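Local structure of putative sugar kinase PH1459 (Pyrococcus horikoshii, 3EWM) at residues A[50-63]-A[73-87]. The protein probably phosphorylates a sugar, perhaps fructose, at the expense of ATP, as a member of the PfkB family of carbohydrate kinases. Numbering follows the deposited sequence.
Sequences SSLISKVGNDPFGE and NVDTRGIVKDEKKHT
The carboxylate of Asp59 overlaps Thr87 and grips it twice, by side-chain hydroxyl and by backbone N-H. Thr87 OG1 donates to Asp59 OD1 at 2.5 Å, on the syn side and 24° out of the carboxylate plane, while Thr87 N reaches the syn lone pair of Asp59 OD2 at 3.0 Å. Because CG of Asp59 sits between its own backbone N and carbonyl carbon (chi1 58°), OD1 can also cap helix 60-71 by accepting from Gly62 N. Thr87 OG1 accepts in turn from Gly57 N, and Thr87 CG2 rests 3.8 Å from CB of Phe61, whose ring goes on to meet Phe91 of the second subunit edge-to-face.

Upstream, strands 50-57 and 79-82 run parallel, with alternating backbone bonds from Ser54 to Asn58. This is a worked example of the beta-alpha-beta crossover: helix 60-71 links two neighbouring strands, the second forming an edge of the large sheet within this chain. On the face carrying Val56, Val56 CG2 lies 3.9 Å from Ile79 CG2. On the other, the extended chain of Lys55 passes Val80 to a loose salt bridge, NZ to Asp82 OD2 at 3.5 Å; Asn111 and Asp116 also hold that amine.

Before strand 79-82, Ser51 OG donates to the anti lone pair of Asp75 OD2 at 2.7 Å. Arg77 clasps the same carboxylate side-on through NE and NH2, and a water joins Leu52 O, Asp75 O and Gly78 N where the register slips by one residue. At the opposite end, Asn58 ND2 meets the syn lone pair of Glu83 OE1, amide and carboxylate planes 79° apart. The three donors converging on buried Asp59, two N-H groups and one hydroxyl, would probably stabilise its negative charge, coupling the helix start to the chain leaving the edge strand.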
# COMPACT_ATOMS: atom_id res chain seq x y z
N SER A 50 8.41 13.48 23.56
CA SER A 50 8.17 13.54 22.12
C SER A 50 6.75 13.10 21.83
O SER A 50 6.31 12.07 22.32
CB SER A 50 9.15 12.63 21.40
OG SER A 50 8.99 12.71 20.02
N SER A 51 6.05 13.89 21.02
CA SER A 51 4.67 13.59 20.65
C SER A 51 4.57 13.64 19.15
O SER A 51 5.18 14.49 18.50
CB SER A 51 3.70 14.63 21.22
OG SER A 51 3.60 14.54 22.61
N LEU A 52 3.78 12.74 18.59
CA LEU A 52 3.56 12.73 17.17
C LEU A 52 2.09 12.93 16.88
O LEU A 52 1.22 12.24 17.42
CB LEU A 52 4.07 11.42 16.55
CG LEU A 52 3.81 11.25 15.04
CD1 LEU A 52 4.61 12.27 14.21
CD2 LEU A 52 4.16 9.82 14.65
N ILE A 53 1.82 13.89 16.02
CA ILE A 53 0.48 14.13 15.54
C ILE A 53 0.43 13.61 14.12
O ILE A 53 1.16 14.06 13.24
CB ILE A 53 0.11 15.62 15.59
CG1 ILE A 53 -0.04 16.05 17.05
CG2 ILE A 53 -1.18 15.90 14.74
CD1 ILE A 53 0.32 17.50 17.27
N SER A 54 -0.45 12.64 13.91
CA SER A 54 -0.58 12.01 12.63
C SER A 54 -1.92 11.30 12.56
O SER A 54 -2.79 11.47 13.43
CB SER A 54 0.56 11.04 12.37
OG SER A 54 0.57 10.70 11.00
N LYS A 55 -2.09 10.50 11.51
CA LYS A 55 -3.35 9.82 11.31
C LYS A 55 -3.03 8.52 10.63
O LYS A 55 -2.28 8.49 9.64
CB LYS A 55 -4.29 10.68 10.45
CG LYS A 55 -5.77 10.35 10.66
CD LYS A 55 -6.64 11.34 9.93
CE LYS A 55 -8.11 11.00 10.06
NZ LYS A 55 -8.97 12.01 9.40
N VAL A 56 -3.58 7.44 11.18
CA VAL A 56 -3.39 6.11 10.58
C VAL A 56 -4.78 5.54 10.30
O VAL A 56 -5.79 6.12 10.70
CB VAL A 56 -2.59 5.15 11.52
CG1 VAL A 56 -1.15 5.63 11.68
CG2 VAL A 56 -3.26 5.03 12.89
N GLY A 57 -4.82 4.40 9.61
CA GLY A 57 -6.07 3.72 9.38
C GLY A 57 -6.44 2.97 10.63
O GLY A 57 -5.58 2.56 11.43
N ASN A 58 -7.74 2.77 10.81
CA ASN A 58 -8.22 1.82 11.81
C ASN A 58 -7.99 0.42 11.26
O ASN A 58 -8.90 -0.25 10.77
CB ASN A 58 -9.70 2.07 12.15
CG ASN A 58 -10.24 1.08 13.17
OD1 ASN A 58 -9.47 0.44 13.92
ND2 ASN A 58 -11.56 0.94 13.21
N ASP A 59 -6.74 -0.00 11.29
CA ASP A 59 -6.32 -1.25 10.69
C ASP A 59 -5.09 -1.79 11.41
O ASP A 59 -4.54 -1.09 12.27
CB ASP A 59 -6.16 -1.11 9.17
CG ASP A 59 -5.15 -0.04 8.75
OD1 ASP A 59 -4.04 0.02 9.30
OD2 ASP A 59 -5.47 0.73 7.81
N PRO A 60 -4.67 -3.03 11.11
CA PRO A 60 -3.54 -3.63 11.79
C PRO A 60 -2.27 -2.82 11.66
O PRO A 60 -1.43 -2.83 12.56
CB PRO A 60 -3.36 -4.96 11.06
CG PRO A 60 -4.77 -5.29 10.59
CD PRO A 60 -5.26 -3.95 10.12
N PHE A 61 -2.12 -2.13 10.53
CA PHE A 61 -0.90 -1.37 10.27
C PHE A 61 -0.89 -0.12 11.13
O PHE A 61 0.15 0.27 11.64
CB PHE A 61 -0.76 -1.06 8.78
CG PHE A 61 -0.29 -2.24 7.95
CD1 PHE A 61 -0.00 -3.48 8.57
CD2 PHE A 61 -0.12 -2.13 6.58
CE1 PHE A 61 0.45 -4.57 7.83
CE2 PHE A 61 0.33 -3.21 5.83
CZ PHE A 61 0.62 -4.43 6.45
N GLY A 62 -2.06 0.49 11.29
CA GLY A 62 -2.23 1.62 12.21
C GLY A 62 -1.90 1.21 13.63
O GLY A 62 -1.17 1.92 14.34
N GLU A 63 -2.45 0.08 14.06
CA GLU A 63 -2.13 -0.45 15.40
C GLU A 63 -0.66 -0.72 15.59
O GLU A 63 -0.11 -0.37 16.61
CB GLU A 63 -2.91 -1.73 15.66
CG GLU A 63 -4.38 -1.47 15.85
CD GLU A 63 -5.23 -2.68 15.53
OE1 GLU A 63 -4.73 -3.82 15.67
OE2 GLU A 63 -6.41 -2.48 15.14
N ASN A 73 8.40 5.24 23.54
CA ASN A 73 7.95 6.28 24.48
C ASN A 73 7.54 7.56 23.82
O ASN A 73 7.55 8.64 24.42
CB ASN A 73 8.98 6.54 25.59
CG ASN A 73 9.26 5.29 26.38
OD1 ASN A 73 8.34 4.55 26.71
ND2 ASN A 73 10.54 5.03 26.66
N VAL A 74 7.13 7.44 22.57
CA VAL A 74 6.60 8.57 21.84
C VAL A 74 5.12 8.60 22.17
O VAL A 74 4.42 7.60 22.03
CB VAL A 74 6.81 8.41 20.35
CG1 VAL A 74 6.09 9.58 19.56
CG2 VAL A 74 8.31 8.40 20.07
N ASP A 75 4.68 9.76 22.63
CA ASP A 75 3.28 10.01 22.93
C ASP A 75 2.48 9.81 21.65
O ASP A 75 2.78 10.42 20.62
CB ASP A 75 3.13 11.43 23.47
CG ASP A 75 1.68 11.86 23.63
OD1 ASP A 75 0.78 11.01 23.87
OD2 ASP A 75 1.45 13.09 23.52
N THR A 76 1.49 8.92 21.71
CA THR A 76 0.71 8.57 20.50
C THR A 76 -0.74 9.06 20.58
O THR A 76 -1.54 8.77 19.68
CB THR A 76 0.73 7.06 20.23
OG1 THR A 76 0.28 6.38 21.39
CG2 THR A 76 2.15 6.58 19.86
N ARG A 77 -1.05 9.82 21.63
CA ARG A 77 -2.41 10.32 21.85
C ARG A 77 -2.90 11.17 20.68
O ARG A 77 -4.09 11.14 20.34
CB ARG A 77 -2.51 11.11 23.16
CG ARG A 77 -2.52 10.27 24.45
CD ARG A 77 -2.35 11.20 25.68
NE ARG A 77 -1.28 12.16 25.41
CZ ARG A 77 -1.16 13.38 25.94
NH1 ARG A 77 -2.04 13.83 26.84
NH2 ARG A 77 -0.14 14.15 25.57
N GLY A 78 -1.99 11.92 20.06
CA GLY A 78 -2.32 12.74 18.90
C GLY A 78 -2.33 12.00 17.57
O GLY A 78 -2.42 12.63 16.50
N ILE A 79 -2.25 10.68 17.60
CA ILE A 79 -2.43 9.90 16.38
C ILE A 79 -3.88 9.47 16.27
O ILE A 79 -4.39 8.74 17.13
CB ILE A 79 -1.47 8.68 16.30
CG1 ILE A 79 -0.02 9.14 16.44
CG2 ILE A 79 -1.71 7.88 14.99
CD1 ILE A 79 0.95 8.03 16.63
N VAL A 80 -4.54 9.94 15.21
CA VAL A 80 -5.97 9.67 15.00
C VAL A 80 -6.12 8.44 14.12
O VAL A 80 -5.26 8.16 13.29
CB VAL A 80 -6.67 10.90 14.37
CG1 VAL A 80 -8.10 10.58 13.98
CG2 VAL A 80 -6.63 12.07 15.33
N LYS A 81 -7.19 7.69 14.33
CA LYS A 81 -7.49 6.57 13.47
C LYS A 81 -8.57 7.00 12.49
O LYS A 81 -9.63 7.49 12.88
CB LYS A 81 -7.95 5.35 14.27
CG LYS A 81 -6.89 4.85 15.22
CD LYS A 81 -7.26 3.47 15.77
CE LYS A 81 -6.08 2.88 16.52
NZ LYS A 81 -6.31 1.45 16.84
N ASP A 82 -8.25 6.82 11.22
CA ASP A 82 -9.14 7.13 10.13
C ASP A 82 -9.98 5.89 9.82
O ASP A 82 -9.46 4.81 9.55
CB ASP A 82 -8.32 7.55 8.92
CG ASP A 82 -9.13 8.30 7.89
OD1 ASP A 82 -10.29 7.90 7.63
OD2 ASP A 82 -8.60 9.26 7.32
N GLU A 83 -11.30 6.07 9.91
CA GLU A 83 -12.22 4.99 9.57
C GLU A 83 -12.46 4.87 8.07
O GLU A 83 -13.06 3.90 7.61
CB GLU A 83 -13.56 5.21 10.31
CG GLU A 83 -13.42 5.23 11.83
CD GLU A 83 -12.99 3.89 12.42
OE1 GLU A 83 -13.11 2.86 11.72
OE2 GLU A 83 -12.55 3.87 13.58
N LYS A 84 -12.01 5.85 7.30
CA LYS A 84 -12.25 5.84 5.86
C LYS A 84 -10.99 5.67 4.99
O LYS A 84 -11.10 5.46 3.79
CB LYS A 84 -12.98 7.11 5.42
CG LYS A 84 -14.29 7.37 6.16
CD LYS A 84 -15.34 6.39 5.75
CE LYS A 84 -16.70 6.78 6.32
NZ LYS A 84 -17.65 5.63 6.24
N LYS A 85 -9.80 5.79 5.58
CA LYS A 85 -8.58 5.66 4.79
C LYS A 85 -7.70 4.66 5.50
O LYS A 85 -7.76 4.52 6.71
CB LYS A 85 -7.84 7.00 4.61
CG LYS A 85 -8.66 8.16 3.99
CD LYS A 85 -9.07 7.92 2.57
CE LYS A 85 -9.84 9.14 2.01
NZ LYS A 85 -10.09 8.95 0.55
N HIS A 86 -6.91 3.93 4.73
CA HIS A 86 -6.00 2.96 5.30
C HIS A 86 -4.70 3.63 5.69
O HIS A 86 -4.40 4.73 5.24
CB HIS A 86 -5.77 1.82 4.31
CG HIS A 86 -7.03 1.09 3.99
ND1 HIS A 86 -7.69 1.24 2.78
CD2 HIS A 86 -7.81 0.31 4.76
CE1 HIS A 86 -8.81 0.53 2.82
NE2 HIS A 86 -8.90 -0.04 4.01
N THR A 87 -3.98 2.96 6.57
CA THR A 87 -2.70 3.42 7.04
C THR A 87 -1.76 3.66 5.87
O THR A 87 -1.71 2.87 4.92
CB THR A 87 -2.13 2.38 8.00
OG1 THR A 87 -2.98 2.28 9.16
CG2 THR A 87 -0.74 2.76 8.43
O HOH W 1 8.81 11.02 24.78
O HOH W 2 6.62 11.71 25.55
O HOH W 3 0.76 12.25 20.15
O HOH W 4 -7.19 -0.17 14.74